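Local coordinates for protein 3-phosphoshikimate 1-carboxyvinyltransferase (Streptomyces sviceus, PDB 7M0O) that probably transfers the enolpyruvyl group of phosphoenolpyruvate to the 5-hydroxyl of shikimate-3-phosphate, the sixth step of the pathway to chorismate and the aromatic amino acids, at residues Val369-Leu377 with Phe397-Arg405; Ser227-Leu235 with Asp295-Phe306. One frame throughout, in Å; residues are numbered along the deposited sequence.

Contact 1: Val369-Leu377 with Phe397-Arg405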
loop_
_atom_site.group_PDB
_atom_site.type_symbol
_atom_site.label_atom_id
_atom_site.label_comp_id
_atom_site.label_asym_id
_atom_site.label_seq_id
_atom_site.Cartn_x
_atom_site.Cartn_y
_atom_site.Cartn_z
ATOM N N VAL A 369 9.066 -6.712 14.047
ATOM C CA VAL A 369 9.024 -5.819 15.205
ATOM C C VAL A 369 7.582 -5.518 15.602
ATOM O O VAL A 369 7.211 -5.600 16.779
ATOM C CB VAL A 369 9.810 -4.524 14.917
ATOM C CG1 VAL A 369 9.587 -3.507 16.058
ATOM C CG2 VAL A 369 11.284 -4.842 14.784
ATOM N N MET A 370 6.743 -5.154 14.628
ATOM C CA MET A 370 5.377 -4.777 14.978
ATOM C C MET A 370 4.605 -5.967 15.536
ATOM O O MET A 370 3.808 -5.816 16.469
ATOM C CB MET A 370 4.676 -4.165 13.764
ATOM C CG MET A 370 5.238 -2.778 13.424
ATOM S SD MET A 370 4.349 -1.839 12.167
ATOM C CE MET A 370 4.832 -2.688 10.687
ATOM N N SER A 371 4.838 -7.162 14.994
ATOM C CA SER A 371 4.114 -8.337 15.479
ATOM C C SER A 371 4.470 -8.667 16.923
ATOM O O SER A 371 3.573 -8.869 17.746
ATOM C CB SER A 371 4.380 -9.543 14.580
ATOM O OG SER A 371 3.835 -9.345 13.303
ATOM N N PHE A 372 5.772 -8.720 17.257
ATOM C CA PHE A 372 6.156 -9.109 18.607
ATOM C C PHE A 372 5.966 -7.987 19.617
ATOM O O PHE A 372 5.949 -8.262 20.829
ATOM C CB PHE A 372 7.601 -9.638 18.625
ATOM C CG PHE A 372 7.715 -11.023 18.037
ATOM C CD1 PHE A 372 7.352 -12.140 18.783
ATOM C CD2 PHE A 372 8.108 -11.200 16.725
ATOM C CE1 PHE A 372 7.411 -13.409 18.236
ATOM C CE2 PHE A 372 8.169 -12.472 16.160
ATOM C CZ PHE A 372 7.825 -13.578 16.917
ATOM N N ALA A 373 5.744 -6.756 19.153
ATOM C CA ALA A 373 5.235 -5.731 20.055
ATOM C C ALA A 373 3.899 -6.156 20.656
ATOM O O ALA A 373 3.623 -5.870 21.826
ATOM C CB ALA A 373 5.100 -4.392 19.320
ATOM N N VAL A 374 3.036 -6.807 19.863
ATOM C CA VAL A 374 1.768 -7.259 20.423
ATOM C C VAL A 374 2.007 -8.302 21.512
ATOM O O VAL A 374 1.344 -8.297 22.554
ATOM C CB VAL A 374 0.840 -7.802 19.315
ATOM C CG1 VAL A 374 -0.494 -8.176 19.925
ATOM C CG2 VAL A 374 0.645 -6.779 18.211
ATOM N N THR A 375 2.950 -9.221 21.286
ATOM C CA THR A 375 3.291 -10.209 22.302
ATOM C C THR A 375 3.677 -9.540 23.610
ATOM O O THR A 375 3.376 -10.057 24.693
ATOM C CB THR A 375 4.448 -11.084 21.819
ATOM O OG1 THR A 375 4.180 -11.565 20.498
ATOM C CG2 THR A 375 4.653 -12.259 22.755
ATOM N N GLY A 376 4.340 -8.388 23.523
ATOM C CA GLY A 376 4.795 -7.671 24.711
ATOM C C GLY A 376 3.692 -7.095 25.591
ATOM O O GLY A 376 3.985 -6.704 26.729
ATOM N N LEU A 377 2.453 -6.990 25.091
ATOM C CA LEU A 377 1.323 -6.663 25.962
ATOM C C LEU A 377 1.167 -7.653 27.109
ATOM O O LEU A 377 0.713 -7.270 28.200
ATOM C CB LEU A 377 0.032 -6.640 25.149
ATOM C CG LEU A 377 -0.062 -5.551 24.088
ATOM C CD1 LEU A 377 -1.407 -5.682 23.430
ATOM C CD2 LEU A 377 0.113 -4.164 24.675
ATOM N N PHE A 397 4.833 4.209 14.539
ATOM C CA PHE A 397 4.234 2.997 15.104
ATOM C C PHE A 397 4.420 2.912 16.616
ATOM O O PHE A 397 3.501 2.524 17.347
ATOM C CB PHE A 397 4.814 1.730 14.466
ATOM C CG PHE A 397 4.455 0.479 15.232
ATOM C CD1 PHE A 397 3.221 -0.129 15.057
ATOM C CD2 PHE A 397 5.324 -0.049 16.193
ATOM C CE1 PHE A 397 2.880 -1.296 15.777
ATOM C CE2 PHE A 397 4.986 -1.178 16.926
ATOM C CZ PHE A 397 3.763 -1.804 16.717
ATOM N N HIS A 398 5.628 3.197 17.100
ATOM C CA HIS A 398 5.871 2.999 18.525
ATOM C C HIS A 398 5.053 3.959 19.371
ATOM O O HIS A 398 4.657 3.605 20.485
ATOM C CB HIS A 398 7.352 3.158 18.837
ATOM C CG HIS A 398 8.199 2.070 18.266
ATOM N ND1 HIS A 398 8.151 0.770 18.722
ATOM C CD2 HIS A 398 9.110 2.088 17.267
ATOM C CE1 HIS A 398 9.009 0.034 18.035
ATOM N NE2 HIS A 398 9.608 0.812 17.151
ATOM N N GLU A 399 4.779 5.160 18.853
ATOM C CA GLU A 399 3.933 6.109 19.569
ATOM C C GLU A 399 2.488 5.630 19.601
ATOM O O GLU A 399 1.855 5.596 20.665
ATOM C CB GLU A 399 4.028 7.489 18.918
ATOM C CG GLU A 399 5.428 8.049 18.907
ATOM C CD GLU A 399 5.692 8.989 17.733
ATOM O OE1 GLU A 399 4.729 9.417 17.057
ATOM O OE2 GLU A 399 6.873 9.302 17.501
ATOM N N ALA A 400 1.967 5.228 18.439
ATOM C CA ALA A 400 0.587 4.754 18.345
ATOM C C ALA A 400 0.357 3.526 19.212
ATOM O O ALA A 400 -0.690 3.402 19.853
ATOM C CB ALA A 400 0.235 4.433 16.896
ATOM N N PHE A 401 1.311 2.593 19.228
ATOM C CA PHE A 401 1.118 1.380 20.008
ATOM C C PHE A 401 1.223 1.675 21.497
ATOM O O PHE A 401 0.486 1.090 22.300
ATOM C CB PHE A 401 2.129 0.306 19.583
ATOM C CG PHE A 401 1.711 -1.092 19.966
ATOM C CD1 PHE A 401 0.723 -1.749 19.248
ATOM C CD2 PHE A 401 2.285 -1.736 21.058
ATOM C CE1 PHE A 401 0.324 -3.032 19.593
ATOM C CE2 PHE A 401 1.890 -3.021 21.412
ATOM C CZ PHE A 401 0.910 -3.668 20.684
ATOM N N ALA A 402 2.105 2.603 21.877
ATOM C CA ALA A 402 2.166 3.028 23.267
ATOM C C ALA A 402 0.828 3.599 23.721
ATOM O O ALA A 402 0.382 3.338 24.844
ATOM C CB ALA A 402 3.289 4.051 23.449
ATOM N N GLU A 403 0.171 4.369 22.847
ATOM C CA GLU A 403 -1.135 4.943 23.154
ATOM C C GLU A 403 -2.193 3.858 23.305
ATOM O O GLU A 403 -3.036 3.927 24.210
ATOM C CB GLU A 403 -1.533 5.930 22.064
ATOM C CG GLU A 403 -2.840 6.657 22.316
ATOM C CD GLU A 403 -3.156 7.697 21.248
ATOM O OE1 GLU A 403 -2.832 7.476 20.063
ATOM O OE2 GLU A 403 -3.726 8.752 21.601
ATOM N N LEU A 404 -2.160 2.846 22.429
ATOM C CA LEU A 404 -3.068 1.715 22.586
ATOM C C LEU A 404 -2.848 1.027 23.930
ATOM O O LEU A 404 -3.810 0.685 24.633
ATOM C CB LEU A 404 -2.881 0.739 21.415
ATOM C CG LEU A 404 -3.720 -0.549 21.469
ATOM C CD1 LEU A 404 -5.179 -0.245 21.260
ATOM C CD2 LEU A 404 -3.229 -1.534 20.436
ATOM N N ARG A 405 -1.582 0.850 24.318
ATOM C CA ARG A 405 -1.248 0.191 25.576
ATOM C C ARG A 405 -1.862 0.923 26.759
ATOM O O ARG A 405 -2.412 0.301 27.677
ATOM C CB ARG A 405 0.270 0.136 25.742
ATOM C CG ARG A 405 1.000 -0.796 24.816
ATOM C CD ARG A 405 2.454 -0.875 25.254
ATOM N NE ARG A 405 2.551 -1.005 26.704
ATOM C CZ ARG A 405 2.839 -2.141 27.329
ATOM N NH1 ARG A 405 3.068 -3.243 26.627
ATOM N NH2 ARG A 405 2.906 -2.168 28.653
#

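Contact 2: Ser227-Leu235 with Asp295-Phe306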
loop_
_atom_site.group_PDB
_atom_site.type_symbol
_atom_site.label_atom_id
_atom_site.label_comp_id
_atom_site.label_asym_id
_atom_site.label_seq_id
_atom_site.Cartn_x
_atom_site.Cartn_y
_atom_site.Cartn_z
ATOM N N SER A 227 -3.561 -4.600 11.371
ATOM C CA SER A 227 -3.644 -5.956 11.903
ATOM C C SER A 227 -3.071 -6.032 13.305
ATOM O O SER A 227 -3.590 -6.782 14.137
ATOM C CB SER A 227 -2.916 -6.956 10.980
ATOM O OG SER A 227 -1.499 -6.894 11.064
ATOM N N TYR A 228 -2.032 -5.234 13.602
ATOM C CA TYR A 228 -1.419 -5.291 14.924
ATOM C C TYR A 228 -2.347 -4.731 15.984
ATOM O O TYR A 228 -2.375 -5.237 17.110
ATOM C CB TYR A 228 -0.081 -4.528 14.933
ATOM C CG TYR A 228 0.762 -4.942 13.765
ATOM C CD1 TYR A 228 1.367 -6.196 13.742
ATOM C CD2 TYR A 228 0.901 -4.112 12.658
ATOM C CE1 TYR A 228 2.108 -6.602 12.652
ATOM C CE2 TYR A 228 1.646 -4.516 11.557
ATOM C CZ TYR A 228 2.231 -5.757 11.565
ATOM O OH TYR A 228 2.949 -6.157 10.467
ATOM N N PHE A 229 -3.147 -3.724 15.630
ATOM C CA PHE A 229 -4.036 -3.118 16.609
ATOM C C PHE A 229 -5.276 -3.991 16.808
ATOM O O PHE A 229 -5.715 -4.197 17.944
ATOM C CB PHE A 229 -4.355 -1.676 16.175
ATOM C CG PHE A 229 -3.132 -0.774 16.159
ATOM C CD1 PHE A 229 -2.867 0.085 17.213
ATOM C CD2 PHE A 229 -2.206 -0.854 15.130
ATOM C CE1 PHE A 229 -1.718 0.881 17.221
ATOM C CE2 PHE A 229 -1.054 -0.091 15.142
ATOM C CZ PHE A 229 -0.810 0.790 16.195
ATOM N N PHE A 230 -5.776 -4.594 15.723
ATOM C CA PHE A 230 -6.843 -5.585 15.826
ATOM C C PHE A 230 -6.410 -6.782 16.682
ATOM O O PHE A 230 -7.187 -7.277 17.507
ATOM C CB PHE A 230 -7.256 -6.065 14.430
ATOM C CG PHE A 230 -8.056 -5.067 13.606
ATOM C CD1 PHE A 230 -9.013 -4.239 14.173
ATOM C CD2 PHE A 230 -7.872 -5.013 12.242
ATOM C CE1 PHE A 230 -9.755 -3.352 13.368
ATOM C CE2 PHE A 230 -8.612 -4.144 11.434
ATOM C CZ PHE A 230 -9.550 -3.321 12.001
ATOM N N ALA A 231 -5.182 -7.286 16.475
ATOM C CA ALA A 231 -4.681 -8.425 17.251
ATOM C C ALA A 231 -4.564 -8.103 18.738
ATOM O O ALA A 231 -4.889 -8.945 19.592
ATOM C CB ALA A 231 -3.320 -8.868 16.715
ATOM N N ALA A 232 -4.069 -6.911 19.067
ATOM C CA ALA A 232 -3.986 -6.492 20.468
ATOM C C ALA A 232 -5.357 -6.548 21.141
ATOM O O ALA A 232 -5.483 -6.995 22.293
ATOM C CB ALA A 232 -3.405 -5.077 20.548
ATOM N N ALA A 233 -6.408 -6.133 20.423
ATOM C CA ALA A 233 -7.746 -6.179 21.005
ATOM C C ALA A 233 -8.221 -7.615 21.192
ATOM O O ALA A 233 -8.815 -7.946 22.219
ATOM C CB ALA A 233 -8.727 -5.396 20.132
ATOM N N ALA A 234 -7.966 -8.486 20.214
ATOM C CA ALA A 234 -8.434 -9.872 20.308
ATOM C C ALA A 234 -7.763 -10.601 21.466
ATOM O O ALA A 234 -8.365 -11.490 22.092
ATOM C CB ALA A 234 -8.153 -10.602 18.992
ATOM N N LEU A 235 -6.546 -10.190 21.798
ATOM C CA LEU A 235 -5.761 -10.819 22.847
ATOM C C LEU A 235 -6.175 -10.361 24.238
ATOM O O LEU A 235 -5.871 -11.048 25.218
ATOM C CB LEU A 235 -4.292 -10.490 22.613
ATOM C CG LEU A 235 -3.245 -10.962 23.603
ATOM C CD1 LEU A 235 -3.222 -12.483 23.566
ATOM C CD2 LEU A 235 -1.933 -10.356 23.194
ATOM N N ASP A 295 1.174 -11.127 4.573
ATOM C CA ASP A 295 1.862 -10.101 5.361
ATOM C C ASP A 295 1.400 -10.084 6.823
ATOM O O ASP A 295 2.098 -9.503 7.668
ATOM C CB ASP A 295 1.657 -8.726 4.732
ATOM C CG ASP A 295 2.517 -8.517 3.463
ATOM O OD1 ASP A 295 3.445 -9.312 3.212
ATOM O OD2 ASP A 295 2.271 -7.555 2.710
ATOM N N THR A 296 0.236 -10.673 7.130
ATOM C CA THR A 296 -0.257 -10.775 8.501
ATOM C C THR A 296 0.029 -12.123 9.146
ATOM O O THR A 296 -0.330 -12.327 10.319
ATOM C CB THR A 296 -1.772 -10.479 8.589
ATOM O OG1 THR A 296 -2.554 -11.508 7.947
ATOM C CG2 THR A 296 -2.083 -9.125 7.983
ATOM N N MET A 297 0.709 -13.033 8.441
ATOM C CA MET A 297 1.162 -14.257 9.096
ATOM C C MET A 297 1.948 -13.977 10.373
ATOM O O MET A 297 1.673 -14.643 11.388
ATOM C CB MET A 297 1.984 -15.115 8.118
ATOM C CG MET A 297 2.599 -16.364 8.779
ATOM S SD MET A 297 4.125 -16.095 9.708
ATOM C CE MET A 297 5.267 -15.638 8.391
ATOM N N PRO A 298 2.892 -13.023 10.421
ATOM C CA PRO A 298 3.596 -12.781 11.692
ATOM C C PRO A 298 2.679 -12.242 12.767
ATOM O O PRO A 298 2.902 -12.531 13.949
ATOM C CB PRO A 298 4.702 -11.776 11.317
ATOM C CG PRO A 298 4.928 -12.034 9.798
ATOM C CD PRO A 298 3.539 -12.332 9.286
ATOM N N THR A 299 1.647 -11.480 12.392
ATOM C CA THR A 299 0.718 -10.962 13.387
ATOM C C THR A 299 0.039 -12.100 14.136
ATOM O O THR A 299 -0.141 -12.034 15.360
ATOM C CB THR A 299 -0.319 -10.056 12.714
ATOM O OG1 THR A 299 0.345 -9.168 11.808
ATOM C CG2 THR A 299 -1.062 -9.237 13.766
ATOM N N LEU A 300 -0.356 -13.157 13.408
ATOM C CA LEU A 300 -0.944 -14.324 14.059
ATOM C C LEU A 300 0.101 -15.115 14.844
ATOM O O LEU A 300 -0.174 -15.587 15.951
ATOM C CB LEU A 300 -1.616 -15.227 13.024
ATOM C CG LEU A 300 -2.228 -16.507 13.628
ATOM C CD1 LEU A 300 -3.228 -16.159 14.722
ATOM C CD2 LEU A 300 -2.897 -17.407 12.574
ATOM N N ALA A 301 1.287 -15.304 14.273
ATOM C CA ALA A 301 2.318 -16.058 14.979
ATOM C C ALA A 301 2.617 -15.457 16.349
ATOM O O ALA A 301 2.892 -16.190 17.306
ATOM C CB ALA A 301 3.589 -16.111 14.130
ATOM N N ALA A 302 2.526 -14.137 16.472
ATOM C CA ALA A 302 2.925 -13.476 17.707
ATOM C C ALA A 302 1.866 -13.536 18.810
ATOM O O ALA A 302 2.219 -13.337 19.978
ATOM C CB ALA A 302 3.310 -12.023 17.412
ATOM N N ILE A 303 0.591 -13.806 18.498
ATOM C CA ILE A 303 -0.426 -14.020 19.540
ATOM C C ILE A 303 -0.696 -15.496 19.790
ATOM O O ILE A 303 -1.348 -15.832 20.794
ATOM C CB ILE A 303 -1.753 -13.285 19.221
ATOM C CG1 ILE A 303 -2.398 -13.833 17.944
ATOM C CG2 ILE A 303 -1.503 -11.785 19.119
ATOM C CD1 ILE A 303 -3.810 -13.306 17.678
ATOM N N ALA A 304 -0.167 -16.388 18.950
ATOM C CA ALA A 304 -0.421 -17.808 19.131
ATOM C C ALA A 304 0.081 -18.391 20.459
ATOM O O ALA A 304 -0.498 -19.404 20.892
ATOM C CB ALA A 304 0.182 -18.585 17.948
ATOM N N PRO A 305 1.111 -17.854 21.131
ATOM C CA PRO A 305 1.507 -18.445 22.425
ATOM C C PRO A 305 0.386 -18.480 23.446
ATOM O O PRO A 305 0.448 -19.281 24.391
ATOM C CB PRO A 305 2.656 -17.545 22.889
ATOM C CG PRO A 305 3.261 -17.068 21.607
ATOM C CD PRO A 305 2.126 -16.884 20.660
ATOM N N PHE A 306 -0.644 -17.652 23.269
ATOM C CA PHE A 306 -1.745 -17.519 24.214
ATOM C C PHE A 306 -3.003 -18.263 23.779
ATOM O O PHE A 306 -4.019 -18.185 24.472
ATOM C CB PHE A 306 -2.057 -16.037 24.425
ATOM C CG PHE A 306 -0.828 -15.193 24.590
ATOM C CD1 PHE A 306 -0.205 -15.092 25.824
ATOM C CD2 PHE A 306 -0.274 -14.525 23.508
ATOM C CE1 PHE A 306 0.936 -14.331 25.979
ATOM C CE2 PHE A 306 0.870 -13.761 23.661
ATOM C CZ PHE A 306 1.474 -13.675 24.903
HETATM O O HOH W 1 2.652 -8.880 10.267
#

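Contact 1: Val369-Leu377 with Phe397-Arg405
Met370 lies across one face of the Phe397 ring, and this Met-aromatic contact is the tight end of the helix pair. Met370 CG sits almost over the ring centre, 3.5 Å from the centroid of Phe397 and only 5° off the ring normal, a CH-pi contact; SD follows, 3.5 Å from Phe397 CD1 over the same face. With CG of Phe397 anti to the backbone N (chi1 167°), the ring reaches across to the other helix and wedges between Met370 and its own helix neighbour Phe401, whose CB lies over the opposite face. Ala373 CB meets the rim of that ring in its plane, 3.9 Å from Phe397 CZ, and also stands over a face of the Phe401 ring. Replacing Phe397 with an alanine is likely to strip Met370 CG and SD of the ring face they lie on and to open a gap beside Ala373 CB. One turn on, Phe401 pushes CZ to 3.7 Å from Val374 CA. The far end is looser and faces solvent: Leu377 CD2 packs on exposed Arg405, 3.5 Å from its CG, and the guanidinium comes edge-on to Gly376 O without a hydrogen bond. The contact packs the C-terminal helix 397-406 nearly parallel onto helix 366-375 of the EPSP synthase fold, the short axes 11.6 Å apart. Met370's side chain is about 4 Å from that of Arg367, predicted to bind phosphoenolpyruvate. On the side facing the core, Leu377 and Leu404 touch helix 223-235 and Val374 touches Ile303 of helix 297-303, while Ala373 and Val369 pack against Phe384 of strand 383-384.

Contact 2: Ser227-Leu235 with Asp295-Phe306
Ser227 and Thr299 meet through their hydroxyls where two nearly parallel helices pack within one of the two domains of the EPSP synthase fold, their short axes 9.9 Å apart and inclined at 23°. The two oxygens, Ser227 OG and Thr299 OG1, are within hydrogen-bonding distance at 3.0 Å. Ser227 OG also lies over the centre of the Tyr228 ring, 3.7 Å above its plane, while Thr299 OG1 comes obliquely to the same ring, 3.2 Å from Tyr228 CE1. A water also lies 2.8 Å from Thr299 OG1 and 2.7 Å from Tyr228 OH, and donates to Asp295 O. Thr299 places its two branches differently: OG1 is turned beside its backbone N (chi1 -46°) toward the hydroxyls and water, while CG2 points at Ala231, 3.7 Å from its CB. Further along, the contact becomes wholly apolar: Ile303 CG2 touches both Ala231 CB and Leu235 CD2, and Leu235 lays CD1 against the Phe306 ring, 3.6 Å from Phe306 CD2.

Outside this shell, Ser227 OG also bonds to Ser224 O, and Thr296 OG1 to Ile293 O. The side chain of Asp295, the predicted proton acceptor, lies close to a phosphate ion that probably came from the crystallisation liquor. The water network is linked to the probable active site through Tyr228 OH, which is hydrogen-bonded to NH1 of Arg367, predicted to bind phosphoenolpyruvate.

Overall arrangement
Contact 2 is the buried pair, and contact 1 packs against it, nearer the surface, the centres about 11 Å apart on the same side of the molecule. Helix 366-375 is the shared layer between them: one side receives the aromatic rings of helix 397-406, the other rests on helices 223-235 and 297-303. There Thr375 OG1 probably hydrogen-bonds Ala302 O (2.7 Å), and Ser371 packs onto Pro298 and Thr299. The chemistry differs with depth. Contact 1 has no hydrogen bond between its segments and relies on phenylalanine rings, sulfur and aliphatic chains, ending at an exposed arginine; contact 2 joins hydroxyls and a water at one end, beside the predicted catalytic site, to aliphatic packing and a phenylalanine at the other.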